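Local structure of hypothetical membrane spanning protein (Vibrio fischeri, 4RCK) at residues G63-L68 with L81-N86; I156-I161 with K190-T195. The protein is of unknown function but carries a magnesium-binding von Willebrand factor type A domain of BatA type, which probably mediates protein interactions at the membrane. All blocks are in the same frame, centred on the assembly; numbering follows the deposited sequence.

Contact 1 (G63-L68 with L81-N86)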
loop_
_atom_site.group_PDB
_atom_site.type_symbol
_atom_site.label_atom_id
_atom_site.label_comp_id
_atom_site.label_asym_id
_atom_site.label_seq_id
_atom_site.Cartn_x
_atom_site.Cartn_y
_atom_site.Cartn_z
ATOM N N GLY A 63 -7.020 6.666 1.835
ATOM C CA GLY A 63 -5.581 6.475 1.828
ATOM C C GLY A 63 -5.106 5.275 2.623
ATOM O O GLY A 63 -3.908 5.114 2.851
ATOM N N ASP A 64 -6.040 4.426 3.038
ATOM C CA ASP A 64 -5.696 3.253 3.836
ATOM C C ASP A 64 -5.984 1.954 3.091
ATOM O O ASP A 64 -6.838 1.912 2.206
ATOM C CB ASP A 64 -6.461 3.269 5.162
ATOM C CG ASP A 64 -6.417 4.621 5.845
ATOM O OD1 ASP A 64 -5.307 5.085 6.177
ATOM O OD2 ASP A 64 -7.495 5.215 6.058
ATOM N N ARG A 65 -5.261 0.897 3.452
ATOM C CA ARG A 65 -5.541 -0.433 2.924
ATOM C C ARG A 65 -6.520 -1.173 3.822
ATOM O O ARG A 65 -6.440 -1.090 5.047
ATOM C CB ARG A 65 -4.257 -1.252 2.775
ATOM C CG ARG A 65 -3.536 -1.041 1.463
ATOM C CD ARG A 65 -2.400 -2.029 1.291
ATOM N NE ARG A 65 -1.463 -1.980 2.408
ATOM C CZ ARG A 65 -0.490 -2.863 2.601
ATOM N NH1 ARG A 65 -0.326 -3.868 1.753
ATOM N NH2 ARG A 65 0.319 -2.742 3.645
ATOM N N LEU A 66 -7.442 -1.902 3.204
ATOM C CA LEU A 66 -8.455 -2.637 3.945
ATOM C C LEU A 66 -8.556 -4.083 3.467
ATOM O O LEU A 66 -8.413 -4.368 2.277
ATOM C CB LEU A 66 -9.811 -1.938 3.821
ATOM C CG LEU A 66 -9.964 -0.639 4.615
ATOM C CD1 LEU A 66 -11.111 0.202 4.079
ATOM C CD2 LEU A 66 -10.179 -0.949 6.087
ATOM N N GLY A 67 -8.795 -4.993 4.408
ATOM C CA GLY A 67 -8.942 -6.405 4.103
ATOM C C GLY A 67 -10.104 -7.010 4.867
ATOM O O GLY A 67 -10.565 -6.438 5.855
ATOM N N LEU A 68 -10.575 -8.171 4.421
ATOM C CA LEU A 68 -11.773 -8.772 5.004
ATOM C C LEU A 68 -11.579 -10.226 5.439
ATOM O O LEU A 68 -11.241 -11.091 4.630
ATOM C CB LEU A 68 -12.934 -8.681 4.009
ATOM C CG LEU A 68 -14.281 -9.277 4.421
ATOM C CD1 LEU A 68 -14.723 -8.746 5.777
ATOM C CD2 LEU A 68 -15.330 -8.976 3.360
ATOM N N LEU A 81 -5.854 -7.454 1.069
ATOM C CA LEU A 81 -5.678 -6.058 1.471
ATOM C C LEU A 81 -5.625 -5.260 0.177
ATOM O O LEU A 81 -5.137 -5.764 -0.833
ATOM C CB LEU A 81 -4.402 -5.838 2.297
ATOM C CG LEU A 81 -4.479 -5.763 3.830
ATOM C CD1 LEU A 81 -3.088 -5.820 4.439
ATOM C CD2 LEU A 81 -5.216 -4.521 4.302
ATOM N N THR A 82 -6.115 -4.024 0.193
ATOM C CA THR A 82 -6.190 -3.246 -1.043
ATOM C C THR A 82 -6.482 -1.765 -0.858
ATOM O O THR A 82 -6.935 -1.325 0.197
ATOM C CB THR A 82 -7.281 -3.795 -1.978
ATOM O OG1 THR A 82 -7.453 -2.906 -3.088
ATOM C CG2 THR A 82 -8.591 -3.911 -1.229
ATOM N N PHE A 83 -6.225 -1.007 -1.917
ATOM C CA PHE A 83 -6.566 0.405 -1.965
ATOM C C PHE A 83 -7.907 0.596 -2.647
ATOM O O PHE A 83 -8.490 1.681 -2.622
ATOM C CB PHE A 83 -5.486 1.196 -2.694
ATOM C CG PHE A 83 -4.461 1.783 -1.783
ATOM C CD1 PHE A 83 -4.539 3.110 -1.413
ATOM C CD2 PHE A 83 -3.432 1.011 -1.284
ATOM C CE1 PHE A 83 -3.602 3.664 -0.570
ATOM C CE2 PHE A 83 -2.492 1.558 -0.446
ATOM C CZ PHE A 83 -2.580 2.886 -0.082
ATOM N N ASP A 84 -8.392 -0.471 -3.266
ATOM C CA ASP A 84 -9.718 -0.446 -3.842
ATOM C C ASP A 84 -10.728 -0.897 -2.803
ATOM O O ASP A 84 -10.893 -2.089 -2.552
ATOM C CB ASP A 84 -9.806 -1.326 -5.082
ATOM C CG ASP A 84 -11.114 -1.148 -5.806
ATOM O OD1 ASP A 84 -11.819 -0.166 -5.488
ATOM O OD2 ASP A 84 -11.439 -1.968 -6.687
ATOM N N ARG A 85 -11.392 0.071 -2.188
ATOM C CA ARG A 85 -12.388 -0.218 -1.170
ATOM C C ARG A 85 -13.632 -0.876 -1.755
ATOM O O ARG A 85 -14.264 -1.720 -1.112
ATOM C CB ARG A 85 -12.767 1.062 -0.445
ATOM C CG ARG A 85 -11.731 1.520 0.558
ATOM C CD ARG A 85 -11.056 2.757 0.050
ATOM N NE ARG A 85 -12.058 3.680 -0.463
ATOM C CZ ARG A 85 -12.022 4.993 -0.290
ATOM N NH1 ARG A 85 -11.021 5.548 0.382
ATOM N NH2 ARG A 85 -12.988 5.750 -0.790
ATOM N N ASN A 86 -13.978 -0.468 -2.973
ATOM C CA ASN A 86 -15.114 -1.017 -3.706
ATOM C C ASN A 86 -15.174 -2.542 -3.703
ATOM O O ASN A 86 -16.244 -3.123 -3.531
ATOM C CB ASN A 86 -15.085 -0.517 -5.150
ATOM C CG ASN A 86 -15.010 0.994 -5.240
ATOM O OD1 ASN A 86 -15.557 1.706 -4.397
ATOM N ND2 ASN A 86 -14.328 1.493 -6.263
#
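In the β hairpin of strands 65-71 and 75-82, L66 and T82 face each other across the backbone where the second strand gives way to helix 85-93. L66 N donates to T82 O at 3.1 Å, with 156° at the hydrogen; the donor lies in the carbonyl plane. The return bond, T82 N to L66 O, is weak because it bends to 124°. The two acceptors also take CA-H...O contacts, from R65 CA and L81 CA respectively.

Side chains extend this pairing. L81 lays CD2 along the neighbouring backbone, 3.5 Å from L66 C, while its CD1 stands 4.3 Å above the centre of one face of the R65 guanidinium. The aliphatic part of R65 meets F83 obliquely, CG being 3.4 Å from CE2. A bend at chi3 takes the charged end beyond this ring to a salt bridge with D20. F83 also meets the F83 ring of the second subunit, which places this corner at the dimer interface. L66 CD1 reaches R85 CG at 3.8 Å, and both side chains also touch I58 of helix 46-60.

The turn into helix 85-93 has its own bonds. With T82 OG1 anti to the backbone N (chi1 172°), the hydroxyl accepts from D84 N at 2.6 Å and forms an ST turn, and D84 N-caps the helix through a weak bond from N86 N. The strand pairing is thus irregular, one bond straighter and the other weak and bent, while R65, L81, F83 and L66 bury the most area, the aliphatic parts of the two arginines packing against F83 and L66.

Contact 2 (I156-I161 with K190-T195)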
loop_
_atom_site.group_PDB
_atom_site.type_symbol
_atom_site.label_atom_id
_atom_site.label_comp_id
_atom_site.label_asym_id
_atom_site.label_seq_id
_atom_site.Cartn_x
_atom_site.Cartn_y
_atom_site.Cartn_z
ATOM N N ILE A 156 18.249 -3.166 -8.313
ATOM C CA ILE A 156 18.318 -1.870 -8.984
ATOM C C ILE A 156 18.532 -2.007 -10.495
ATOM O O ILE A 156 19.492 -2.625 -10.963
ATOM C CB ILE A 156 19.424 -0.959 -8.362
ATOM C CG1 ILE A 156 20.139 -0.119 -9.423
ATOM C CG2 ILE A 156 20.420 -1.761 -7.567
ATOM C CD1 ILE A 156 19.465 1.185 -9.711
ATOM N N TYR A 157 17.590 -1.441 -11.245
ATOM C CA TYR A 157 17.677 -1.352 -12.694
ATOM C C TYR A 157 18.339 -0.038 -13.090
ATOM O O TYR A 157 18.010 1.017 -12.547
ATOM C CB TYR A 157 16.289 -1.446 -13.334
ATOM C CG TYR A 157 15.585 -2.768 -13.126
ATOM C CD1 TYR A 157 15.875 -3.861 -13.928
ATOM C CD2 TYR A 157 14.616 -2.916 -12.142
ATOM C CE1 TYR A 157 15.232 -5.071 -13.749
ATOM C CE2 TYR A 157 13.965 -4.122 -11.956
ATOM C CZ TYR A 157 14.277 -5.197 -12.762
ATOM O OH TYR A 157 13.634 -6.401 -12.585
ATOM N N THR A 158 19.266 -0.100 -14.038
ATOM C CA THR A 158 19.985 1.091 -14.470
ATOM C C THR A 158 19.636 1.456 -15.911
ATOM O O THR A 158 19.497 0.582 -16.766
ATOM C CB THR A 158 21.505 0.900 -14.336
ATOM O OG1 THR A 158 21.941 -0.124 -15.239
ATOM C CG2 THR A 158 21.866 0.494 -12.915
ATOM N N VAL A 159 19.484 2.751 -16.173
ATOM C CA VAL A 159 19.121 3.226 -17.505
ATOM C C VAL A 159 20.085 4.294 -18.012
ATOM O O VAL A 159 20.110 5.412 -17.499
ATOM C CB VAL A 159 17.689 3.806 -17.530
ATOM C CG1 VAL A 159 17.300 4.204 -18.945
ATOM C CG2 VAL A 159 16.694 2.804 -16.963
ATOM N N GLY A 160 20.883 3.947 -19.016
ATOM C CA GLY A 160 21.753 4.916 -19.655
ATOM C C GLY A 160 20.959 5.721 -20.663
ATOM O O GLY A 160 20.158 5.159 -21.411
ATOM N N ILE A 161 21.169 7.033 -20.689
ATOM C CA ILE A 161 20.369 7.899 -21.547
ATOM C C ILE A 161 21.228 8.887 -22.344
ATOM O O ILE A 161 22.039 9.633 -21.788
ATOM C CB ILE A 161 19.302 8.657 -20.719
ATOM C CG1 ILE A 161 18.423 9.516 -21.630
ATOM C CG2 ILE A 161 19.938 9.482 -19.605
ATOM C CD1 ILE A 161 17.226 10.115 -20.928
ATOM N N LYS A 190 27.500 -3.001 -14.244
ATOM C CA LYS A 190 27.957 -3.676 -13.030
ATOM C C LYS A 190 26.951 -3.534 -11.897
ATOM O O LYS A 190 26.655 -4.501 -11.200
ATOM C CB LYS A 190 29.309 -3.124 -12.573
ATOM C CG LYS A 190 30.519 -3.668 -13.315
ATOM C CD LYS A 190 31.781 -2.963 -12.842
ATOM C CE LYS A 190 32.821 -2.863 -13.945
ATOM N NZ LYS A 190 33.832 -1.810 -13.640
ATOM N N ILE A 191 26.436 -2.320 -11.720
ATOM C CA ILE A 191 25.467 -2.031 -10.668
ATOM C C ILE A 191 24.230 -2.917 -10.786
ATOM O O ILE A 191 23.848 -3.594 -9.832
ATOM C CB ILE A 191 25.027 -0.555 -10.697
ATOM C CG1 ILE A 191 26.212 0.362 -10.387
ATOM C CG2 ILE A 191 23.900 -0.316 -9.707
ATOM C CD1 ILE A 191 25.867 1.836 -10.414
ATOM N N ALA A 192 23.617 -2.907 -11.964
ATOM C CA ALA A 192 22.425 -3.705 -12.219
ATOM C C ALA A 192 22.707 -5.195 -12.052
ATOM O O ALA A 192 21.949 -5.909 -11.396
ATOM C CB ALA A 192 21.889 -3.421 -13.610
ATOM N N THR A 193 23.805 -5.650 -12.647
ATOM C CA THR A 193 24.201 -7.054 -12.580
ATOM C C THR A 193 24.478 -7.501 -11.148
ATOM O O THR A 193 24.008 -8.556 -10.718
ATOM C CB THR A 193 25.451 -7.320 -13.446
ATOM O OG1 THR A 193 25.069 -7.393 -14.825
ATOM C CG2 THR A 193 26.121 -8.628 -13.046
HETATM N N MSE A 194 25.234 -6.688 -10.416
HETATM C CA MSE A 194 25.594 -6.988 -9.032
HETATM C C MSE A 194 24.365 -7.227 -8.159
HETATM O O MSE A 194 24.391 -8.047 -7.241
HETATM C CB MSE A 194 26.431 -5.847 -8.449
HETATM C CG MSE A 194 26.847 -6.037 -7.004
HETATM SE SE MSE A 194 27.998 -4.592 -6.391
HETATM C CE MSE A 194 29.500 -4.866 -7.604
ATOM N N THR A 195 23.285 -6.517 -8.465
ATOM C CA THR A 195 22.084 -6.547 -7.640
ATOM C C THR A 195 20.954 -7.355 -8.266
ATOM O O THR A 195 19.898 -7.527 -7.658
ATOM C CB THR A 195 21.582 -5.134 -7.373
ATOM O OG1 THR A 195 21.378 -4.468 -8.625
ATOM C CG2 THR A 195 22.610 -4.365 -6.558
#
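I156 and I191 meet branch to branch, the CG1 arm of the strand residue lying 3.8 Å from CG2 of the helix residue. The same CG2 methyl of I191 also approaches T158 CG2, at 3.9 Å, and so touches two residues that project from the same strand two positions apart. T158 is turned with CG2 beside its backbone N (chi1 65°), which presents the methyl to I191 and leaves OG1 to bond L188 O, one turn before A192 in the helix.

A192 meets the strand through its CB methyl and its CA-H. The CB is 3.7 Å from T158 OG1, and the CA-H points at I156 O, with a CA-to-O distance of 3.4 Å and 150° at the hydrogen. At the C-terminal end of the helix segment, T195 places CG2 3.5 Å from I156 CG2, while OG1 accepts from I156 N in a weak bond of 3.4 Å.

The axes of strand and helix come within 7.1 Å and run nearly antiparallel, at 161°, as in an α/β layer where a helix returns beside the sheet. Strand 154-161 lies between strands 124-131 and 199-202, with backbone bonds from Y157 to I127 and L129 and from T158 to Q198 and F200. I191 and M194, a selenomethionine, pack on helix 142-151 next door, whereas Y157 and V159 face helix 205-218 across the sheet; L110 of the second subunit covers I156 and I191.

Overall arrangement
Both contacts lie in the one von Willebrand factor type A sequence range, but in two separate halves of an extended chain: they share no strand or helix, their centres are 34 Å apart and their nearest atoms about 20 Å. Contact 1 joins hairpin strands at the edge of the mixed sheet, is partly buried, and combines backbone bonds with arginine, phenylalanine and leucine side chains. Contact 2 is more deeply buried, presses a helix on the middle strand of the parallel sheet, and relies on aliphatic groups of isoleucine, alanine and threonine, with one weak bond from I156 N to T195 OG1. The second subunit reaches both, through F83 and H18 at the first and L110 at the second, consistent with a domain-swapped dimer, in which it probably completes each half.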